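Local coordinates for protein regulator of nonsense transcripts 2 (Homo sapiens, PDB 4CEM) that takes part in nonsense-mediated mRNA decay, the pathway that removes transcripts with premature stop codons, and carries three MIF4G domains, the first of which is described here, at residues H250-H255 with Y290-L294; H186-V192 with Y243-L247. One frame throughout, in Å; residues are numbered along the deposited sequence.

Contact 1. Residues H250-H255 with Y290-L294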
loop_
_atom_site.group_PDB
_atom_site.type_symbol
_atom_site.label_atom_id
_atom_site.label_comp_id
_atom_site.label_asym_id
_atom_site.label_seq_id
_atom_site.Cartn_x
_atom_site.Cartn_y
_atom_site.Cartn_z
ATOM N N HIS A 250 -14.841 -16.057 6.232
ATOM C CA HIS A 250 -14.565 -16.724 4.957
ATOM C C HIS A 250 -13.561 -17.848 5.102
ATOM O O HIS A 250 -13.540 -18.768 4.282
ATOM C CB HIS A 250 -14.118 -15.684 3.920
ATOM C CG HIS A 250 -13.913 -16.231 2.516
ATOM N ND1 HIS A 250 -14.731 -17.141 1.960
ATOM C CD2 HIS A 250 -12.952 -15.925 1.548
ATOM C CE1 HIS A 250 -14.304 -17.424 0.709
ATOM N NE2 HIS A 250 -13.217 -16.677 0.461
ATOM N N LEU A 251 -12.731 -17.807 6.146
ATOM C CA LEU A 251 -11.802 -18.908 6.426
ATOM C C LEU A 251 -12.511 -20.098 7.078
ATOM O O LEU A 251 -12.210 -21.253 6.758
ATOM C CB LEU A 251 -10.653 -18.441 7.325
ATOM C CG LEU A 251 -9.527 -19.462 7.535
ATOM C CD1 LEU A 251 -8.709 -19.626 6.265
ATOM C CD2 LEU A 251 -8.634 -19.058 8.696
ATOM N N LYS A 252 -13.430 -19.813 8.003
ATOM C CA LYS A 252 -14.200 -20.862 8.677
ATOM C C LYS A 252 -15.106 -21.574 7.684
ATOM O O LYS A 252 -15.017 -22.790 7.527
ATOM C CB LYS A 252 -15.043 -20.301 9.829
ATOM C CG LYS A 252 -14.253 -19.938 11.077
ATOM C CD LYS A 252 -15.163 -19.855 12.295
ATOM C CE LYS A 252 -14.588 -18.970 13.394
ATOM N NZ LYS A 252 -14.850 -17.523 13.151
ATOM N N ARG A 253 -15.969 -20.815 7.014
ATOM C CA ARG A 253 -16.821 -21.377 5.964
ATOM C C ARG A 253 -16.036 -22.372 5.114
ATOM O O ARG A 253 -16.396 -23.544 5.031
ATOM C CB ARG A 253 -17.405 -20.281 5.063
ATOM C CG ARG A 253 -18.816 -19.838 5.425
ATOM C CD ARG A 253 -19.609 -19.403 4.197
ATOM N NE ARG A 253 -19.196 -18.098 3.661
ATOM C CZ ARG A 253 -18.346 -17.896 2.648
ATOM N NH1 ARG A 253 -17.761 -18.908 2.008
ATOM N NH2 ARG A 253 -18.070 -16.650 2.265
ATOM N N ASP A 254 -14.947 -21.906 4.514
ATOM C CA ASP A 254 -14.149 -22.742 3.623
ATOM C C ASP A 254 -13.448 -23.909 4.328
ATOM O O ASP A 254 -13.038 -24.859 3.667
ATOM C CB ASP A 254 -13.127 -21.895 2.859
ATOM C CG ASP A 254 -13.784 -20.907 1.913
ATOM O OD1 ASP A 254 -14.918 -20.471 2.205
ATOM O OD2 ASP A 254 -13.174 -20.570 0.876
ATOM N N HIS A 255 -13.304 -23.848 5.651
ATOM C CA HIS A 255 -12.809 -25.005 6.405
ATOM C C HIS A 255 -13.866 -26.080 6.458
ATOM O O HIS A 255 -13.611 -27.224 6.079
ATOM C CB HIS A 255 -12.365 -24.613 7.816
ATOM C CG HIS A 255 -11.578 -25.694 8.533
ATOM N ND1 HIS A 255 -10.467 -26.441 8.130
ATOM C CD2 HIS A 255 -11.893 -26.122 9.772
ATOM C CE1 HIS A 255 -10.155 -27.278 9.143
ATOM N NE2 HIS A 255 -11.027 -27.085 10.148
ATOM N N TYR A 290 -7.685 -22.474 -0.464
ATOM C CA TYR A 290 -7.796 -22.513 0.993
ATOM C C TYR A 290 -6.419 -22.271 1.602
ATOM O O TYR A 290 -6.264 -21.416 2.477
ATOM C CB TYR A 290 -8.360 -23.855 1.480
ATOM C CG TYR A 290 -8.322 -24.029 2.988
ATOM C CD1 TYR A 290 -9.374 -23.590 3.790
ATOM C CD2 TYR A 290 -7.229 -24.634 3.613
ATOM C CE1 TYR A 290 -9.339 -23.747 5.168
ATOM C CE2 TYR A 290 -7.186 -24.796 4.989
ATOM C CZ TYR A 290 -8.241 -24.350 5.761
ATOM O OH TYR A 290 -8.198 -24.506 7.126
ATOM N N GLN A 291 -5.426 -23.019 1.125
ATOM C CA GLN A 291 -4.055 -22.889 1.616
ATOM C C GLN A 291 -3.534 -21.459 1.516
ATOM O O GLN A 291 -2.818 -20.993 2.405
ATOM C CB GLN A 291 -3.111 -23.844 0.869
ATOM C CG GLN A 291 -3.087 -25.256 1.430
ATOM C CD GLN A 291 -2.470 -25.325 2.816
ATOM O OE1 GLN A 291 -3.074 -24.896 3.800
ATOM N NE2 GLN A 291 -1.263 -25.875 2.901
ATOM N N LYS A 292 -3.902 -20.769 0.440
ATOM C CA LYS A 292 -3.515 -19.372 0.238
ATOM C C LYS A 292 -4.330 -18.418 1.117
ATOM O O LYS A 292 -3.797 -17.415 1.595
ATOM C CB LYS A 292 -3.641 -18.993 -1.240
ATOM C CG LYS A 292 -2.656 -19.747 -2.114
ATOM C CD LYS A 292 -2.831 -19.454 -3.594
ATOM C CE LYS A 292 -1.757 -20.178 -4.389
ATOM N NZ LYS A 292 -2.111 -20.354 -5.823
ATOM N N LEU A 293 -5.609 -18.732 1.328
ATOM C CA LEU A 293 -6.468 -17.946 2.219
ATOM C C LEU A 293 -6.033 -18.100 3.681
ATOM O O LEU A 293 -6.098 -17.145 4.459
ATOM C CB LEU A 293 -7.933 -18.365 2.073
ATOM C CG LEU A 293 -8.949 -17.419 2.726
ATOM C CD1 LEU A 293 -9.296 -16.274 1.784
ATOM C CD2 LEU A 293 -10.203 -18.172 3.153
ATOM N N LEU A 294 -5.608 -19.307 4.048
ATOM C CA LEU A 294 -5.039 -19.568 5.374
ATOM C C LEU A 294 -3.738 -18.783 5.558
ATOM O O LEU A 294 -3.519 -18.186 6.608
ATOM C CB LEU A 294 -4.778 -21.069 5.551
ATOM C CG LEU A 294 -4.232 -21.572 6.892
ATOM C CD1 LEU A 294 -5.327 -21.642 7.945
ATOM C CD2 LEU A 294 -3.584 -22.935 6.713
#
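Leu-251 and Leu-293 meet where two near-antiparallel helical segments, 250-255 and 290-294, run at 149° to each other with their local axes 10.4 Å apart. The alpha carbons pair Leu-251 with Leu-293 and Asp-254 with Tyr-290, one turn on in helix 230-259 and one turn back in helix 283-303. Leu-293 points at the opposite helix and divides its branches. Its CD2 lies 3.7 Å from CD1 of Leu-251, the two leucines passing alongside in opposite directions, and also sits over a face of the His-250 imidazole, 4.3 Å from the ring centroid, a CH-pi contact. CD1 of Leu-293 comes to 3.7 Å from His-250 CD2. Leu-251 in turn reaches the backbone of the partner helix, with CD1 3.8 Å from CA of Leu-294.

Tyr-290 extends the interface toward His-255. With CG anti to the backbone N (chi1 172°), the Tyr-290 ring runs beside the other helix, bringing CD1 to 3.9 Å from O of Asp-254. The Tyr-290 and His-255 rings are tilted by 23° but slid apart, so they barely overlap. Asp-254 CB also points across, whereas its OD1 forms a salt bridge within its own helix to Arg-253 NH1. Leu-311, in the loop after helix 283-303, packs on Tyr-290, His-255 and Leu-294, bordering this pairing of helix 230-259 with helix 283-303.

Contact 2. Residues H186-V192 with Y243-L247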
loop_
_atom_site.group_PDB
_atom_site.type_symbol
_atom_site.label_atom_id
_atom_site.label_comp_id
_atom_site.label_asym_id
_atom_site.label_seq_id
_atom_site.Cartn_x
_atom_site.Cartn_y
_atom_site.Cartn_z
ATOM N N HIS A 186 -12.873 -12.657 -1.078
ATOM C CA HIS A 186 -11.806 -11.828 -0.542
ATOM C C HIS A 186 -10.709 -11.712 -1.552
ATOM O O HIS A 186 -9.678 -12.373 -1.455
ATOM C CB HIS A 186 -11.342 -12.367 0.799
ATOM C CG HIS A 186 -12.316 -12.079 1.912
ATOM N ND1 HIS A 186 -13.408 -12.831 2.130
ATOM C CD2 HIS A 186 -12.357 -11.045 2.843
ATOM C CE1 HIS A 186 -14.097 -12.321 3.167
ATOM N NE2 HIS A 186 -13.452 -11.229 3.600
ATOM N N THR A 187 -10.954 -10.859 -2.544
ATOM C CA THR A 187 -10.085 -10.705 -3.710
ATOM C C THR A 187 -9.007 -9.635 -3.522
ATOM O O THR A 187 -7.980 -9.659 -4.196
ATOM C CB THR A 187 -10.925 -10.366 -4.960
ATOM O OG1 THR A 187 -12.012 -9.508 -4.589
ATOM C CG2 THR A 187 -11.490 -11.632 -5.577
ATOM N N HIS A 188 -9.234 -8.706 -2.601
ATOM C CA HIS A 188 -8.282 -7.627 -2.343
ATOM C C HIS A 188 -7.378 -7.901 -1.156
ATOM O O HIS A 188 -6.736 -6.984 -0.652
ATOM C CB HIS A 188 -9.032 -6.304 -2.122
ATOM C CG HIS A 188 -9.917 -5.884 -3.287
ATOM N ND1 HIS A 188 -11.237 -6.144 -3.326
ATOM C CD2 HIS A 188 -9.622 -5.178 -4.455
ATOM C CE1 HIS A 188 -11.757 -5.644 -4.463
ATOM N NE2 HIS A 188 -10.768 -5.055 -5.153
ATOM N N VAL A 189 -7.286 -9.152 -0.706
ATOM C CA VAL A 189 -6.563 -9.460 0.537
ATOM C C VAL A 189 -5.125 -8.974 0.486
ATOM O O VAL A 189 -4.662 -8.290 1.406
ATOM C CB VAL A 189 -6.544 -10.963 0.860
ATOM C CG1 VAL A 189 -5.874 -11.199 2.203
ATOM C CG2 VAL A 189 -7.953 -11.512 0.886
ATOM N N SER A 190 -4.432 -9.327 -0.593
ATOM C CA SER A 190 -3.038 -8.932 -0.785
ATOM C C SER A 190 -2.871 -7.407 -0.838
ATOM O O SER A 190 -1.817 -6.884 -0.486
ATOM C CB SER A 190 -2.483 -9.549 -2.068
ATOM O OG SER A 190 -3.019 -8.891 -3.201
ATOM N N VAL A 191 -3.903 -6.702 -1.291
ATOM C CA VAL A 191 -3.900 -5.238 -1.273
ATOM C C VAL A 191 -3.941 -4.701 0.164
ATOM O O VAL A 191 -3.248 -3.731 0.482
ATOM C CB VAL A 191 -5.063 -4.657 -2.115
ATOM C CG1 VAL A 191 -5.262 -3.180 -1.832
ATOM C CG2 VAL A 191 -4.789 -4.880 -3.594
ATOM N N VAL A 192 -4.737 -5.336 1.025
ATOM C CA VAL A 192 -4.851 -4.912 2.425
ATOM C C VAL A 192 -3.596 -5.276 3.215
ATOM O O VAL A 192 -3.165 -4.529 4.092
ATOM C CB VAL A 192 -6.075 -5.536 3.109
ATOM C CG1 VAL A 192 -6.133 -5.133 4.572
ATOM C CG2 VAL A 192 -7.346 -5.109 2.396
ATOM N N TYR A 243 -12.479 -5.903 8.466
ATOM C CA TYR A 243 -12.070 -6.697 7.307
ATOM C C TYR A 243 -11.559 -8.046 7.772
ATOM O O TYR A 243 -11.936 -9.084 7.237
ATOM C CB TYR A 243 -10.965 -6.002 6.519
ATOM C CG TYR A 243 -10.568 -6.734 5.256
ATOM C CD1 TYR A 243 -11.201 -6.463 4.045
ATOM C CD2 TYR A 243 -9.556 -7.685 5.266
ATOM C CE1 TYR A 243 -10.841 -7.125 2.882
ATOM C CE2 TYR A 243 -9.184 -8.352 4.109
ATOM C CZ TYR A 243 -9.828 -8.071 2.917
ATOM O OH TYR A 243 -9.469 -8.732 1.761
ATOM N N PHE A 244 -10.684 -8.016 8.770
ATOM C CA PHE A 244 -10.099 -9.229 9.303
ATOM C C PHE A 244 -11.171 -10.181 9.818
ATOM O O PHE A 244 -11.081 -11.395 9.613
ATOM C CB PHE A 244 -9.119 -8.910 10.429
ATOM C CG PHE A 244 -8.576 -10.130 11.093
ATOM C CD1 PHE A 244 -7.646 -10.921 10.442
ATOM C CD2 PHE A 244 -9.027 -10.516 12.349
ATOM C CE1 PHE A 244 -7.148 -12.069 11.041
ATOM C CE2 PHE A 244 -8.535 -11.662 12.952
ATOM C CZ PHE A 244 -7.592 -12.443 12.296
ATOM N N THR A 245 -12.163 -9.624 10.506
ATOM C CA THR A 245 -13.336 -10.385 10.935
ATOM C C THR A 245 -14.017 -11.078 9.742
ATOM O O THR A 245 -14.203 -12.301 9.725
ATOM C CB THR A 245 -14.345 -9.458 11.624
ATOM O OG1 THR A 245 -13.780 -8.984 12.852
ATOM C CG2 THR A 245 -15.658 -10.184 11.897
ATOM N N SER A 246 -14.373 -10.276 8.746
ATOM C CA SER A 246 -14.942 -10.781 7.510
ATOM C C SER A 246 -14.080 -11.902 6.917
ATOM O O SER A 246 -14.599 -12.933 6.505
ATOM C CB SER A 246 -15.111 -9.631 6.509
ATOM O OG SER A 246 -15.002 -10.094 5.182
ATOM N N LEU A 247 -12.767 -11.702 6.889
ATOM C CA LEU A 247 -11.846 -12.677 6.298
ATOM C C LEU A 247 -11.807 -13.987 7.082
ATOM O O LEU A 247 -11.561 -15.052 6.512
ATOM C CB LEU A 247 -10.432 -12.087 6.209
ATOM C CG LEU A 247 -9.339 -12.980 5.613
ATOM C CD1 LEU A 247 -9.606 -13.261 4.141
ATOM C CD2 LEU A 247 -7.977 -12.333 5.799
#
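His-186 inserts its imidazole against Ser-246, Leu-247 and Tyr-243, joining the turn before helix 189-204 to helix 230-259 within the all-helical MIF4G domain. The His-186 side chain leaves the backbone toward that helix, and CG anti to the carbonyl carbon (chi1 -75°) brings the ring up to Ser-246 and Leu-247. His-186 NE2 and Ser-246 OG are modelled 2.5 Å apart as a hydrogen bond, too short to be taken at face value at this resolution; OG lies near the imidazole plane, and either could be the donor. One imidazole face is occupied by Leu-247, whose CA stands 3.9 Å from the ring centroid in a CH-pi contact. Leu-247 CD1 comes in beside it, 3.7 Å from His-186 CG.

The same imidazole presents its edge to the face of the Tyr-243 ring, a T-shaped pair with planes at 80° and centroids 5.5 Å apart. Over one face of the tyrosine lies Val-192 CG2, 4.0 Å from the ring centroid. Val-189 crosses the tyrosine at about a right angle, its CG2 3.3 Å from Tyr-243 OH, and that methyl also meets Leu-247 CD1 at 4.0 Å.

Behind this shell, ND1 of His-186 is hydrogen-bonded to Glu-184 O, which, with the contact at NE2, would restrict rotation of the ring. Ile-178 of helix 164-181 packs on Val-192 and Tyr-243. His-188 occupies the N-cap position, and its O accepts a hydrogen bond from Val-192 N at 3.1 Å. Its own N is hydrogen-bonded to Asp-182 OD2, the carboxylate oxygen that Tyr-243 OH also meets in a weak hydrogen bond.

How the contacts relate
Contacts 1 and 2 follow one another along helix 230-259: residues 243-247 serve contact 2, and residues 250-255 serve contact 1. Their centres are 12 Å apart, and they touch directly at two points. His-250 CD2 lies 3.2 Å from His-186 ND1, with the two imidazole planes at about 20°, and Leu-293 CD1 lies 3.8 Å from Leu-247 CD1. At these points side chains from helix 283-303 and from the turn before helix 189-204 meet neighbouring residues of helix 230-259. Contact 2 is the more deeply placed, about 13 Å from the chain centre against 23 Å for contact 1, measured between centres.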